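Local structure of Rho guanyl nucleotide exchange factor (Rom2), putative (5O51) at residues A[189-192]-A[197-200]; A[230-235]-A[241-246]; A[247-250]-A[256-259]. The protein probably promotes guanine-nucleotide exchange on Rho-family GTPases, and is represented here by its CNH domain, a seven-bladed beta-propeller. All coordinates share one frame; numbering follows the deposited sequence.

Contact 1. Residues A[189-192]-A[197-200]; sequences TLCV and GFEV
The Phe198 ring receives the Cys191 sulfur obliquely, SG lying 4.8 Å from the centroid of that ring and 53° off its normal, a Cys sulfur-aromatic contact. SG also rests 3.8 Å from Phe198 CB, so the thiol bridges the root of the side chain and the near rim of the ring. It gets there because SG is turned anti to the backbone N of Cys191 (chi1 -168°), which carries it off the face of the sheet and forward, beside Phe198 CB. Further round the same ring come Pro230, Ile233 and Tyr244 of the next blade, the tyrosine ring at about 60° to it. Segments 189-192 and 197-200 are the two middle strands of one four-stranded propeller blade, joined as a beta hairpin and running antiparallel. Val192 and Glu199 form the hydrogen-bonded pair. Val192 N reaches Glu199 O at 3.1 Å almost in a straight line, from above the carbonyl plane, whereas Glu199 N meets Val192 O at 2.9 Å in that carbonyl's plane. Val192 O also takes a CA-H...O contact from Phe198 CA, 3.3 Å away. Cys191 and Val200 are the non-hydrogen-bonded pair, on the face that carries Phe198; their side chains meet loosely, Cys191 SG to Val200 CG2 being 4.2 Å. The other Val200 branch, CG1, lies across the Thr189 side chain at about a right angle, 3.2 Å from Thr189 OG1 and touching CG2 as well. The Thr189 hydroxyl is hydrogen-bonded to the backbone oxygen of Val201.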
# COMPACT_ATOMS: atom_id res chain seq x y z
N THR A 189 -15.48 -5.18 8.95
CA THR A 189 -14.45 -5.12 9.95
C THR A 189 -13.15 -4.59 9.38
O THR A 189 -12.89 -4.74 8.18
CB THR A 189 -14.24 -6.50 10.55
OG1 THR A 189 -13.56 -6.35 11.78
CG2 THR A 189 -13.40 -7.39 9.67
N LEU A 190 -12.34 -4.03 10.28
CA LEU A 190 -10.93 -3.72 10.01
C LEU A 190 -9.98 -4.79 10.58
O LEU A 190 -10.08 -5.12 11.76
CB LEU A 190 -10.52 -2.41 10.64
CG LEU A 190 -11.28 -1.14 10.28
CD1 LEU A 190 -10.66 -0.04 11.12
CD2 LEU A 190 -11.24 -0.80 8.81
N CYS A 191 -9.08 -5.29 9.73
CA CYS A 191 -8.02 -6.22 10.14
C CYS A 191 -6.68 -5.45 10.18
O CYS A 191 -6.19 -4.93 9.14
CB CYS A 191 -7.93 -7.40 9.17
SG CYS A 191 -6.90 -8.75 9.76
N VAL A 192 -6.12 -5.37 11.38
CA VAL A 192 -4.93 -4.61 11.64
C VAL A 192 -3.76 -5.57 11.77
O VAL A 192 -3.84 -6.55 12.53
CB VAL A 192 -5.03 -3.76 12.94
CG1 VAL A 192 -3.66 -3.14 13.30
CG2 VAL A 192 -6.09 -2.68 12.79
N GLY A 197 0.09 -10.07 15.59
CA GLY A 197 -0.52 -10.71 14.43
C GLY A 197 -1.61 -9.84 13.82
O GLY A 197 -1.84 -8.66 14.19
N PHE A 198 -2.32 -10.44 12.90
CA PHE A 198 -3.54 -9.87 12.40
C PHE A 198 -4.67 -9.89 13.48
O PHE A 198 -5.08 -10.96 13.91
CB PHE A 198 -3.94 -10.65 11.15
CG PHE A 198 -3.12 -10.32 9.89
CD1 PHE A 198 -3.10 -9.03 9.36
CD2 PHE A 198 -2.45 -11.34 9.19
CE1 PHE A 198 -2.39 -8.77 8.20
CE2 PHE A 198 -1.76 -11.08 8.00
CZ PHE A 198 -1.73 -9.80 7.51
N GLU A 199 -5.15 -8.72 13.90
CA GLU A 199 -6.24 -8.64 14.88
C GLU A 199 -7.45 -7.95 14.25
O GLU A 199 -7.38 -6.82 13.76
CB GLU A 199 -5.81 -7.91 16.18
CG GLU A 199 -4.49 -8.39 16.82
CD GLU A 199 -4.57 -9.66 17.68
OE1 GLU A 199 -5.65 -9.99 18.23
OE2 GLU A 199 -3.51 -10.33 17.84
N VAL A 200 -8.57 -8.65 14.28
CA VAL A 200 -9.81 -8.20 13.65
C VAL A 200 -10.60 -7.32 14.62
O VAL A 200 -10.73 -7.65 15.78
CB VAL A 200 -10.62 -9.43 13.21
CG1 VAL A 200 -11.88 -9.03 12.46
CG2 VAL A 200 -9.74 -10.33 12.36

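Contact 2. Residues A[230-235]-A[241-246]; sequences PIHIER and LLNYSD
Asn243 O takes two backbone N-H groups, Ile231 N at 2.9 Å and His232 N at 3.0 Å, both in the plane of its carbonyl: a classic beta bulge that shifts the antiparallel register by one residue. Asn243 N answers to His232 O at 2.8 Å, and beyond it Glu234 and Leu241 form a hydrogen-bonded pair of this hairpin, strands 230-236 and 239-244, the first in a propeller blade. On the His232 face, the imidazole and the Asn243 amide lie side by side, planes 18° apart, with Asn243 ND2 3.5 Å from His232 CD2 at the ring edge; ND2 also makes a weak bond to His232 O. On the other face, Tyr244 CD2 packs 3.9 Å from Pro230 CB, and Leu242 CD2 lies against both branches of Ile233, 4.0 Å from its CG2. In the next shell, Asn243 OD1 is hydrogen-bonded to Ser248 OG on the following strand, while Phe198 of the preceding blade touches Leu242. The Glu234 chain bends at chi2 (107°) to bring OE1 in the His232 ring plane, 2.8 Å from His232 NE2. The proton is thus on NE2, the bond helps to fix the ring's rotation, and the carboxylate would probably favour a positively charged imidazole.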
# COMPACT_ATOMS: atom_id res chain seq x y z
N PRO A 230 2.84 -8.58 10.00
CA PRO A 230 1.80 -8.92 9.06
C PRO A 230 1.66 -7.75 8.10
O PRO A 230 1.46 -6.61 8.53
CB PRO A 230 0.54 -9.04 9.92
CG PRO A 230 1.00 -8.89 11.34
CD PRO A 230 2.23 -8.08 11.26
N ILE A 231 1.75 -8.05 6.81
CA ILE A 231 1.86 -7.01 5.79
C ILE A 231 0.63 -6.98 4.90
O ILE A 231 0.17 -5.92 4.58
CB ILE A 231 3.10 -7.26 4.93
CG1 ILE A 231 4.38 -7.38 5.79
CG2 ILE A 231 3.16 -6.24 3.83
CD1 ILE A 231 4.73 -6.18 6.62
N HIS A 232 0.13 -8.12 4.44
CA HIS A 232 -0.86 -8.09 3.37
C HIS A 232 -1.75 -9.32 3.40
O HIS A 232 -1.25 -10.45 3.61
CB HIS A 232 -0.17 -7.95 2.00
CG HIS A 232 -1.08 -8.01 0.82
ND1 HIS A 232 -1.94 -6.97 0.50
CD2 HIS A 232 -1.29 -8.98 -0.11
CE1 HIS A 232 -2.63 -7.30 -0.58
NE2 HIS A 232 -2.27 -8.51 -0.96
N ILE A 233 -3.02 -9.09 3.07
CA ILE A 233 -4.06 -10.11 3.06
C ILE A 233 -4.78 -10.09 1.74
O ILE A 233 -5.17 -9.02 1.27
CB ILE A 233 -5.20 -9.84 4.06
CG1 ILE A 233 -4.68 -9.68 5.43
CG2 ILE A 233 -6.22 -11.00 4.05
CD1 ILE A 233 -5.74 -9.12 6.38
N GLU A 234 -5.01 -11.25 1.16
CA GLU A 234 -5.65 -11.34 -0.14
C GLU A 234 -6.69 -12.46 -0.15
O GLU A 234 -6.40 -13.60 0.22
CB GLU A 234 -4.58 -11.62 -1.18
CG GLU A 234 -5.09 -11.60 -2.61
CD GLU A 234 -4.68 -10.39 -3.46
OE1 GLU A 234 -4.02 -9.40 -3.02
OE2 GLU A 234 -5.06 -10.47 -4.64
N ARG A 235 -7.89 -12.15 -0.64
CA ARG A 235 -8.97 -13.14 -0.77
C ARG A 235 -8.73 -13.98 -2.01
O ARG A 235 -8.40 -13.47 -3.06
CB ARG A 235 -10.29 -12.38 -0.87
CG ARG A 235 -11.54 -13.25 -0.94
CD ARG A 235 -12.76 -12.52 -0.36
NE ARG A 235 -13.91 -13.41 -0.14
CZ ARG A 235 -13.94 -14.43 0.73
NH1 ARG A 235 -12.90 -14.75 1.50
NH2 ARG A 235 -15.04 -15.16 0.84
N LEU A 241 -5.11 -15.63 1.53
CA LEU A 241 -3.66 -15.70 1.53
C LEU A 241 -3.12 -14.64 2.43
O LEU A 241 -3.37 -13.45 2.18
CB LEU A 241 -3.08 -15.51 0.14
CG LEU A 241 -1.51 -15.47 0.04
CD1 LEU A 241 -0.93 -16.80 0.48
CD2 LEU A 241 -1.08 -15.19 -1.37
N LEU A 242 -2.42 -15.07 3.49
CA LEU A 242 -1.83 -14.20 4.50
C LEU A 242 -0.34 -14.06 4.26
O LEU A 242 0.37 -15.08 4.10
CB LEU A 242 -2.10 -14.80 5.86
CG LEU A 242 -3.59 -14.90 6.29
CD1 LEU A 242 -3.62 -15.48 7.71
CD2 LEU A 242 -4.31 -13.56 6.40
N ASN A 243 0.14 -12.83 4.22
CA ASN A 243 1.53 -12.50 3.86
C ASN A 243 2.18 -11.66 4.97
O ASN A 243 1.73 -10.55 5.31
CB ASN A 243 1.65 -11.76 2.52
CG ASN A 243 1.05 -12.52 1.35
OD1 ASN A 243 1.61 -13.49 0.82
ND2 ASN A 243 -0.10 -12.06 0.90
N TYR A 244 3.19 -12.25 5.59
CA TYR A 244 3.99 -11.59 6.61
C TYR A 244 5.47 -11.51 6.13
O TYR A 244 5.87 -12.19 5.15
CB TYR A 244 3.96 -12.38 7.91
CG TYR A 244 2.63 -12.87 8.53
CD1 TYR A 244 1.85 -13.78 7.90
CD2 TYR A 244 2.26 -12.49 9.82
CE1 TYR A 244 0.69 -14.26 8.46
CE2 TYR A 244 1.10 -12.95 10.41
CZ TYR A 244 0.33 -13.88 9.74
OH TYR A 244 -0.85 -14.44 10.26
N SER A 245 6.30 -10.69 6.80
CA SER A 245 7.67 -10.54 6.37
C SER A 245 8.40 -11.88 6.38
O SER A 245 9.31 -12.07 5.61
CB SER A 245 8.45 -9.51 7.19
OG SER A 245 8.54 -9.95 8.56
N ASP A 246 7.99 -12.84 7.21
CA ASP A 246 8.74 -14.10 7.30
C ASP A 246 8.18 -15.25 6.48
O ASP A 246 8.92 -16.16 6.09
CB ASP A 246 8.90 -14.52 8.77
CG ASP A 246 9.91 -13.62 9.54
OD1 ASP A 246 10.96 -13.22 8.98
OD2 ASP A 246 9.61 -13.28 10.68

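Contact 3. Residues A[247-250]-A[256-259]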
# COMPACT_ATOMS: atom_id res chain seq x y z
N PHE A 247 6.88 -15.22 6.20
CA PHE A 247 6.24 -16.36 5.61
C PHE A 247 4.92 -16.01 5.02
O PHE A 247 4.35 -15.00 5.37
CB PHE A 247 6.07 -17.51 6.62
CG PHE A 247 5.82 -17.07 8.04
CD1 PHE A 247 4.65 -16.42 8.38
CD2 PHE A 247 6.74 -17.37 9.05
CE1 PHE A 247 4.45 -15.97 9.70
CE2 PHE A 247 6.54 -16.99 10.36
CZ PHE A 247 5.39 -16.28 10.69
N SER A 248 4.44 -16.88 4.12
CA SER A 248 3.10 -16.79 3.60
C SER A 248 2.41 -18.12 3.73
O SER A 248 3.04 -19.15 3.55
CB SER A 248 3.07 -16.28 2.14
OG SER A 248 3.38 -14.91 2.13
N PHE A 249 1.08 -18.07 4.00
CA PHE A 249 0.27 -19.27 3.95
C PHE A 249 -1.24 -18.97 3.83
O PHE A 249 -1.70 -17.82 3.96
CB PHE A 249 0.54 -20.10 5.21
CG PHE A 249 0.22 -19.35 6.46
CD1 PHE A 249 1.15 -18.53 7.05
CD2 PHE A 249 -1.06 -19.42 6.99
CE1 PHE A 249 0.82 -17.78 8.16
CE2 PHE A 249 -1.39 -18.72 8.11
CZ PHE A 249 -0.44 -17.91 8.71
N PHE A 250 -2.02 -20.03 3.60
CA PHE A 250 -3.49 -19.86 3.43
C PHE A 250 -4.30 -20.15 4.71
O PHE A 250 -3.98 -21.10 5.47
CB PHE A 250 -3.98 -20.79 2.35
CG PHE A 250 -3.54 -20.45 1.00
CD1 PHE A 250 -4.25 -19.52 0.25
CD2 PHE A 250 -2.46 -21.12 0.41
CE1 PHE A 250 -3.83 -19.19 -1.01
CE2 PHE A 250 -2.08 -20.81 -0.86
CZ PHE A 250 -2.75 -19.84 -1.57
N TRP A 256 -8.57 -20.82 10.20
CA TRP A 256 -8.09 -22.18 10.38
C TRP A 256 -7.26 -22.48 9.14
O TRP A 256 -7.64 -22.05 8.04
CB TRP A 256 -9.25 -23.18 10.57
CG TRP A 256 -8.78 -24.46 11.18
CD1 TRP A 256 -8.29 -25.56 10.52
CD2 TRP A 256 -8.70 -24.77 12.59
NE1 TRP A 256 -7.93 -26.53 11.43
CE2 TRP A 256 -8.15 -26.07 12.70
CE3 TRP A 256 -9.05 -24.06 13.77
CZ2 TRP A 256 -7.92 -26.68 13.94
CZ3 TRP A 256 -8.83 -24.68 14.99
CH2 TRP A 256 -8.27 -25.98 15.06
N ARG A 257 -6.14 -23.19 9.31
CA ARG A 257 -5.21 -23.41 8.20
C ARG A 257 -5.94 -24.06 7.02
O ARG A 257 -6.85 -24.86 7.22
CB ARG A 257 -4.03 -24.27 8.63
CG ARG A 257 -2.99 -24.58 7.57
CD ARG A 257 -2.05 -23.41 7.40
NE ARG A 257 -0.89 -23.69 6.53
CZ ARG A 257 0.27 -24.21 6.93
NH1 ARG A 257 0.50 -24.58 8.20
NH2 ARG A 257 1.23 -24.36 6.02
N ALA A 258 -5.54 -23.71 5.81
CA ALA A 258 -5.95 -24.41 4.60
C ALA A 258 -4.67 -24.74 3.79
O ALA A 258 -3.65 -24.08 3.93
CB ALA A 258 -6.92 -23.54 3.79
N ARG A 259 -4.76 -25.75 2.91
CA ARG A 259 -3.64 -26.37 2.24
C ARG A 259 -2.50 -26.48 3.27
O ARG A 259 -1.49 -25.74 3.19
CB ARG A 259 -3.21 -25.55 1.03
CG ARG A 259 -4.34 -25.15 0.08
CD ARG A 259 -3.76 -24.57 -1.22
NE ARG A 259 -4.63 -23.51 -1.78
CZ ARG A 259 -4.41 -22.83 -2.91
NH1 ARG A 259 -3.33 -23.06 -3.68
NH2 ARG A 259 -5.29 -21.92 -3.28
O HOH W 1 -1.00 -23.04 3.61
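Phe250 O receives Ala258 N at 3.1 Å in a nearly straight bond (170°), the donor standing above the carbonyl plane rather than on a lone pair, and this one direct backbone bond ties segment 256-259, part of a loop, to the end of strand segment 247-250. The Arg259 guanidinium lies flat on one face of the Phe250 ring, centres 4.0 Å apart and planes at 10°, a stacked cation-pi pair; CZ of Arg259 is 3.7 Å from CZ of Phe250 and offset toward the ring's rim. Salt bridges from NH2 to Glu239 and from NH1 to Glu294 probably help keep it there. Arg257 takes the other side of the strand's end: its chain, bent at chi2 (80°), brings CD to 3.6 Å from Phe250 O and 4.1 Å from Phe249 CD2. A water in the plane of its guanidinium accepts from Arg257 NE at 3.0 Å and from Phe250 N at 3.2 Å, and can donate to Arg259 O. Arg257 NH2 is hydrogen-bonded to Trp262 O, Phe249 packs on helix 220-224 and on Leu242, and Phe250 rests on Leu241 and Glu239 of strand 239-244, the neighbour of strand 247-251 in the blade.

Two successive propeller blades meet here. Contact 1 is in one blade; contacts 2 and 3 share the next, where strands 239-244 and 247-251 are neighbours. The centres of contacts 1 and 2 lie about 12 Å apart, and their side chains pack against each other between the blades: Phe198 CZ is 3.4 Å from Pro230 CB, and Cys191 SG is 3.6 Å from Ile233 CD1. Contacts 2 and 3, with centres about 10 Å apart, are joined within the sheet by a probable hydrogen bond from Leu242 N to Phe249 O (2.9 Å). Contact 3 lies farthest from the middle of the propeller and does not touch contact 1, their nearest atoms being about 7 Å apart.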